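Local coordinates for protein fanconi-associated nuclease 1 homolog (Pseudomonas aeruginosa, PDB 5Y7Q) that belongs to the FAN1 family of nucleases and carries a VRR-NUC nuclease domain, at residues L459-R472 with L496-R509. Sequence-based numbering, arbitrary orientation.
Sequences LGRLEDGSYRDAIR and LEQALDCLPAAHLR
Arg472 and Glu497 form a salt bridge between helix 467-472 and helix 496-502. Arg472 NE donates to Glu497 OE1 at 2.6 Å, on the syn side of the carboxylate and near the guanidinium plane. The two planes are turned 36° apart. A bend at chi3 (-144°) turns the guanidinium edge to the carboxylate. Arg472 NH1 also forms a salt bridge with Asp469 OD1 at 2.6 Å. Two carboxylates thus grip one guanidinium by its edge.

One turn back, Arg468 reaches across with its chain extended from CG to NE. Arg468 NE donates to Leu500 O at 3.3 Å, from above the carbonyl plane. One face of this guanidinium lies over Tyr467 CZ. Beside these polar groups, Ile471 CG2 packs against both Leu496 CD1 and Leu500 CD2, 4.1 Å from each.

The Tyr467 ring carries the packing on to the next helix. Tyr467 CE1 meets Ala505 CB at 4.0 Å and CE2 meets Leu508 CD1. Leu462 CD2 lies over one face of the Tyr467 ring, toward its rim, and also touches Leu508 CD1 at 3.8 Å. Leu462 in turn rests on Leu418 of helix 409-418, and Leu496 on Leu414 of the same helix.

At the far end, Glu463 OE2 sits over one face of the Arg509 guanidinium, 3.2 Å from Arg509 NH2. No N-H points at it, so charge alone joins them. Arg509 NH1 has its salt bridge with Glu456.

Helix 467-472 and helix 496-502 run nearly antiparallel, at 162°. Within the VRR-NUC region, an apolar seam is flanked by charged pairs. The shared positive charge of Arg472 probably favours the ionised form of both Asp469 and Glu497.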
loop_
_atom_site.group_PDB
_atom_site.type_symbol
_atom_site.label_atom_id
_atom_site.label_comp_id
_atom_site.label_asym_id
_atom_site.label_seq_id
_atom_site.Cartn_x
_atom_site.Cartn_y
_atom_site.Cartn_z
ATOM N N LEU A 459 -23.242 0.835 -14.937
ATOM C CA LEU A 459 -22.968 1.905 -15.892
ATOM C C LEU A 459 -24.188 2.231 -16.741
ATOM O O LEU A 459 -24.375 3.387 -17.147
ATOM C CB LEU A 459 -21.808 1.504 -16.789
ATOM C CG LEU A 459 -20.498 1.250 -16.076
ATOM C CD1 LEU A 459 -19.485 0.861 -17.117
ATOM C CD2 LEU A 459 -20.077 2.506 -15.319
ATOM N N GLY A 460 -25.019 1.221 -17.021
ATOM C CA GLY A 460 -26.236 1.445 -17.772
ATOM C C GLY A 460 -27.104 2.536 -17.186
ATOM O O GLY A 460 -27.691 3.321 -17.931
ATOM N N ARG A 461 -27.159 2.641 -15.851
ATOM C CA ARG A 461 -28.021 3.659 -15.248
ATOM C C ARG A 461 -27.661 5.069 -15.704
ATOM O O ARG A 461 -28.433 5.998 -15.443
ATOM C CB ARG A 461 -27.974 3.606 -13.719
ATOM C CG ARG A 461 -28.036 2.211 -13.121
ATOM C CD ARG A 461 -28.306 2.228 -11.616
ATOM N NE ARG A 461 -29.734 2.100 -11.334
ATOM C CZ ARG A 461 -30.242 1.742 -10.158
ATOM N NH1 ARG A 461 -29.434 1.468 -9.134
ATOM N NH2 ARG A 461 -31.563 1.651 -10.010
ATOM N N LEU A 462 -26.516 5.246 -16.374
ATOM C CA LEU A 462 -26.174 6.536 -16.950
ATOM C C LEU A 462 -27.006 6.868 -18.195
ATOM O O LEU A 462 -27.166 8.052 -18.519
ATOM C CB LEU A 462 -24.683 6.565 -17.290
ATOM C CG LEU A 462 -23.597 6.509 -16.214
ATOM C CD1 LEU A 462 -22.244 6.264 -16.859
ATOM C CD2 LEU A 462 -23.548 7.788 -15.400
ATOM N N GLU A 463 -27.533 5.855 -18.901
ATOM C CA GLU A 463 -28.287 6.078 -20.137
ATOM C C GLU A 463 -29.730 6.508 -19.856
ATOM O O GLU A 463 -30.261 7.392 -20.541
ATOM C CB GLU A 463 -28.246 4.816 -21.007
ATOM C CG GLU A 463 -26.870 4.115 -21.032
ATOM C CD GLU A 463 -25.724 4.983 -21.592
ATOM O OE1 GLU A 463 -25.654 5.120 -22.829
ATOM O OE2 GLU A 463 -24.883 5.509 -20.815
ATOM N N ASP A 464 -30.380 5.901 -18.864
ATOM C CA ASP A 464 -31.618 6.443 -18.316
ATOM C C ASP A 464 -31.275 7.529 -17.299
ATOM O O ASP A 464 -30.127 7.968 -17.178
ATOM C CB ASP A 464 -32.456 5.336 -17.700
ATOM C CG ASP A 464 -31.668 4.078 -17.485
ATOM O OD1 ASP A 464 -30.833 3.755 -18.358
ATOM O OD2 ASP A 464 -31.878 3.413 -16.448
ATOM N N GLY A 465 -32.275 8.000 -16.553
ATOM C CA GLY A 465 -31.990 9.029 -15.567
ATOM C C GLY A 465 -31.500 8.501 -14.239
ATOM O O GLY A 465 -30.871 9.248 -13.476
ATOM N N SER A 466 -31.723 7.209 -13.984
ATOM C CA SER A 466 -31.692 6.640 -12.645
ATOM C C SER A 466 -30.338 6.756 -11.945
ATOM O O SER A 466 -30.264 6.473 -10.743
ATOM C CB SER A 466 -32.105 5.178 -12.739
ATOM O OG SER A 466 -31.488 4.600 -13.872
ATOM N N TYR A 467 -29.275 7.159 -12.644
ATOM C CA TYR A 467 -27.957 7.112 -12.025
ATOM C C TYR A 467 -27.828 8.112 -10.879
ATOM O O TYR A 467 -27.186 7.812 -9.863
ATOM C CB TYR A 467 -26.865 7.322 -13.073
ATOM C CG TYR A 467 -26.651 8.747 -13.536
ATOM C CD1 TYR A 467 -27.416 9.298 -14.577
ATOM C CD2 TYR A 467 -25.652 9.532 -12.968
ATOM C CE1 TYR A 467 -27.201 10.587 -15.004
ATOM C CE2 TYR A 467 -25.436 10.820 -13.385
ATOM C CZ TYR A 467 -26.214 11.347 -14.401
ATOM O OH TYR A 467 -25.985 12.641 -14.806
ATOM N N ARG A 468 -28.433 9.295 -11.007
ATOM C CA ARG A 468 -28.405 10.263 -9.913
ATOM C C ARG A 468 -28.979 9.666 -8.632
ATOM O O ARG A 468 -28.300 9.608 -7.598
ATOM C CB ARG A 468 -29.185 11.518 -10.296
ATOM C CG ARG A 468 -28.611 12.247 -11.467
ATOM C CD ARG A 468 -29.213 13.622 -11.638
ATOM N NE ARG A 468 -28.488 14.296 -12.698
ATOM C CZ ARG A 468 -28.716 14.089 -13.990
ATOM N NH1 ARG A 468 -29.676 13.245 -14.372
ATOM N NH2 ARG A 468 -27.991 14.733 -14.900
ATOM N N ASP A 469 -30.241 9.222 -8.682
ATOM C CA ASP A 469 -30.860 8.649 -7.489
ATOM C C ASP A 469 -30.033 7.490 -6.949
ATOM O O ASP A 469 -29.856 7.358 -5.735
ATOM C CB ASP A 469 -32.293 8.195 -7.791
ATOM C CG ASP A 469 -33.232 9.363 -8.022
ATOM O OD1 ASP A 469 -32.879 10.479 -7.569
ATOM O OD2 ASP A 469 -34.309 9.171 -8.649
ATOM N N ALA A 470 -29.507 6.657 -7.847
ATOM C CA ALA A 470 -28.751 5.485 -7.440
ATOM C C ALA A 470 -27.511 5.889 -6.653
ATOM O O ALA A 470 -27.180 5.283 -5.627
ATOM C CB ALA A 470 -28.378 4.678 -8.680
ATOM N N ILE A 471 -26.837 6.939 -7.105
ATOM C CA ILE A 471 -25.644 7.404 -6.422
ATOM C C ILE A 471 -25.992 8.064 -5.092
ATOM O O ILE A 471 -25.281 7.879 -4.106
ATOM C CB ILE A 471 -24.856 8.333 -7.361
ATOM C CG1 ILE A 471 -23.954 7.481 -8.262
ATOM C CG2 ILE A 471 -24.091 9.391 -6.601
ATOM C CD1 ILE A 471 -23.520 8.186 -9.525
ATOM N N ARG A 472 -27.074 8.839 -5.026
ATOM C CA ARG A 472 -27.444 9.438 -3.740
ATOM C C ARG A 472 -27.798 8.366 -2.714
ATOM O O ARG A 472 -27.445 8.485 -1.532
ATOM C CB ARG A 472 -28.619 10.413 -3.893
ATOM C CG ARG A 472 -28.291 11.767 -4.497
ATOM C CD ARG A 472 -29.545 12.622 -4.662
ATOM N NE ARG A 472 -29.489 13.432 -5.878
ATOM C CZ ARG A 472 -30.274 13.250 -6.937
ATOM N NH1 ARG A 472 -31.198 12.292 -6.931
ATOM N NH2 ARG A 472 -30.149 14.034 -8.003
ATOM N N LEU A 496 -21.412 16.807 -4.063
ATOM C CA LEU A 496 -22.103 15.712 -4.737
ATOM C C LEU A 496 -23.229 16.235 -5.616
ATOM O O LEU A 496 -23.377 15.813 -6.766
ATOM C CB LEU A 496 -22.670 14.731 -3.718
ATOM C CG LEU A 496 -23.284 13.502 -4.381
ATOM C CD1 LEU A 496 -22.220 12.802 -5.217
ATOM C CD2 LEU A 496 -23.870 12.562 -3.332
ATOM N N GLU A 497 -24.052 17.134 -5.079
ATOM C CA GLU A 497 -25.230 17.573 -5.814
ATOM C C GLU A 497 -24.818 18.400 -7.029
ATOM O O GLU A 497 -25.277 18.151 -8.157
ATOM C CB GLU A 497 -26.166 18.346 -4.880
ATOM C CG GLU A 497 -27.613 17.793 -4.781
ATOM C CD GLU A 497 -27.697 16.279 -4.496
ATOM O OE1 GLU A 497 -28.035 15.512 -5.429
ATOM O OE2 GLU A 497 -27.438 15.855 -3.343
ATOM N N GLN A 498 -23.893 19.348 -6.829
ATOM C CA GLN A 498 -23.363 20.099 -7.964
ATOM C C GLN A 498 -22.727 19.173 -8.996
ATOM O O GLN A 498 -22.980 19.313 -10.197
ATOM C CB GLN A 498 -22.370 21.154 -7.481
ATOM C CG GLN A 498 -23.012 22.123 -6.510
ATOM C CD GLN A 498 -22.066 23.192 -6.017
ATOM O OE1 GLN A 498 -20.854 23.008 -6.018
ATOM N NE2 GLN A 498 -22.622 24.326 -5.598
ATOM N N ALA A 499 -21.939 18.188 -8.554
ATOM C CA ALA A 499 -21.369 17.254 -9.519
ATOM C C ALA A 499 -22.463 16.508 -10.281
ATOM O O ALA A 499 -22.391 16.369 -11.507
ATOM C CB ALA A 499 -20.437 16.283 -8.811
ATOM N N LEU A 500 -23.518 16.087 -9.583
ATOM C CA LEU A 500 -24.557 15.286 -10.212
ATOM C C LEU A 500 -25.271 16.077 -11.286
ATOM O O LEU A 500 -25.515 15.578 -12.392
ATOM C CB LEU A 500 -25.554 14.803 -9.169
ATOM C CG LEU A 500 -25.126 13.605 -8.321
ATOM C CD1 LEU A 500 -26.362 13.000 -7.672
ATOM C CD2 LEU A 500 -24.407 12.556 -9.151
ATOM N N ASP A 501 -25.643 17.307 -10.965
ATOM C CA ASP A 501 -26.475 18.054 -11.886
ATOM C C ASP A 501 -25.676 18.793 -12.958
ATOM O O ASP A 501 -26.235 19.094 -14.019
ATOM C CB ASP A 501 -27.397 18.974 -11.077
ATOM C CG ASP A 501 -28.451 18.171 -10.259
ATOM O OD1 ASP A 501 -29.518 17.809 -10.827
ATOM O OD2 ASP A 501 -28.206 17.882 -9.056
ATOM N N CYS A 502 -24.385 19.066 -12.732
ATOM C CA CYS A 502 -23.567 19.746 -13.734
ATOM C C CYS A 502 -22.738 18.830 -14.628
ATOM O O CYS A 502 -22.240 19.299 -15.653
ATOM C CB CYS A 502 -22.607 20.736 -13.065
ATOM S SG CYS A 502 -23.381 22.157 -12.289
ATOM N N LEU A 503 -22.579 17.548 -14.306
ATOM C CA LEU A 503 -21.697 16.705 -15.107
ATOM C C LEU A 503 -22.510 15.883 -16.087
ATOM O O LEU A 503 -23.414 15.142 -15.664
ATOM C CB LEU A 503 -20.864 15.782 -14.225
ATOM C CG LEU A 503 -19.723 16.422 -13.418
ATOM C CD1 LEU A 503 -19.052 15.414 -12.505
ATOM C CD2 LEU A 503 -18.710 17.060 -14.343
ATOM N N PRO A 504 -22.209 15.959 -17.383
ATOM C CA PRO A 504 -22.920 15.138 -18.365
ATOM C C PRO A 504 -22.717 13.660 -18.092
ATOM O O PRO A 504 -21.644 13.228 -17.671
ATOM C CB PRO A 504 -22.284 15.543 -19.701
ATOM C CG PRO A 504 -21.635 16.862 -19.443
ATOM C CD PRO A 504 -21.195 16.819 -18.010
ATOM N N ALA A 505 -23.776 12.882 -18.337
ATOM C CA ALA A 505 -23.696 11.434 -18.194
ATOM C C ALA A 505 -22.709 10.820 -19.173
ATOM O O ALA A 505 -22.017 9.862 -18.816
ATOM C CB ALA A 505 -25.072 10.806 -18.382
ATOM N N ALA A 506 -22.605 11.361 -20.389
ATOM C CA ALA A 506 -21.699 10.779 -21.375
ATOM C C ALA A 506 -20.243 10.983 -20.986
ATOM O O ALA A 506 -19.408 10.096 -21.202
ATOM C CB ALA A 506 -21.969 11.360 -22.755
ATOM N N HIS A 507 -19.916 12.138 -20.404
ATOM C CA HIS A 507 -18.588 12.306 -19.821
ATOM C C HIS A 507 -18.349 11.304 -18.701
ATOM O O HIS A 507 -17.257 10.731 -18.594
ATOM C CB HIS A 507 -18.404 13.727 -19.298
ATOM C CG HIS A 507 -18.389 14.764 -20.371
ATOM N ND1 HIS A 507 -18.319 16.114 -20.100
ATOM C CD2 HIS A 507 -18.455 14.649 -21.719
ATOM C CE1 HIS A 507 -18.337 16.784 -21.239
ATOM N NE2 HIS A 507 -18.416 15.919 -22.235
ATOM N N LEU A 508 -19.354 11.094 -17.844
ATOM C CA LEU A 508 -19.203 10.115 -16.777
ATOM C C LEU A 508 -18.892 8.749 -17.346
ATOM O O LEU A 508 -17.965 8.077 -16.890
ATOM C CB LEU A 508 -20.462 10.041 -15.927
ATOM C CG LEU A 508 -20.594 11.151 -14.899
ATOM C CD1 LEU A 508 -21.584 10.709 -13.870
ATOM C CD2 LEU A 508 -19.270 11.441 -14.286
ATOM N N ARG A 509 -19.642 8.331 -18.355
ATOM C CA ARG A 509 -19.349 7.054 -18.986
ATOM C C ARG A 509 -17.934 7.034 -19.547
ATOM O O ARG A 509 -17.202 6.061 -19.349
ATOM C CB ARG A 509 -20.373 6.753 -20.080
ATOM C CG ARG A 509 -19.983 5.612 -20.966
ATOM C CD ARG A 509 -21.207 4.860 -21.379
ATOM N NE ARG A 509 -21.536 3.801 -20.427
ATOM C CZ ARG A 509 -22.508 2.915 -20.618
ATOM N NH1 ARG A 509 -22.743 1.982 -19.713
ATOM N NH2 ARG A 509 -23.247 2.965 -21.725
#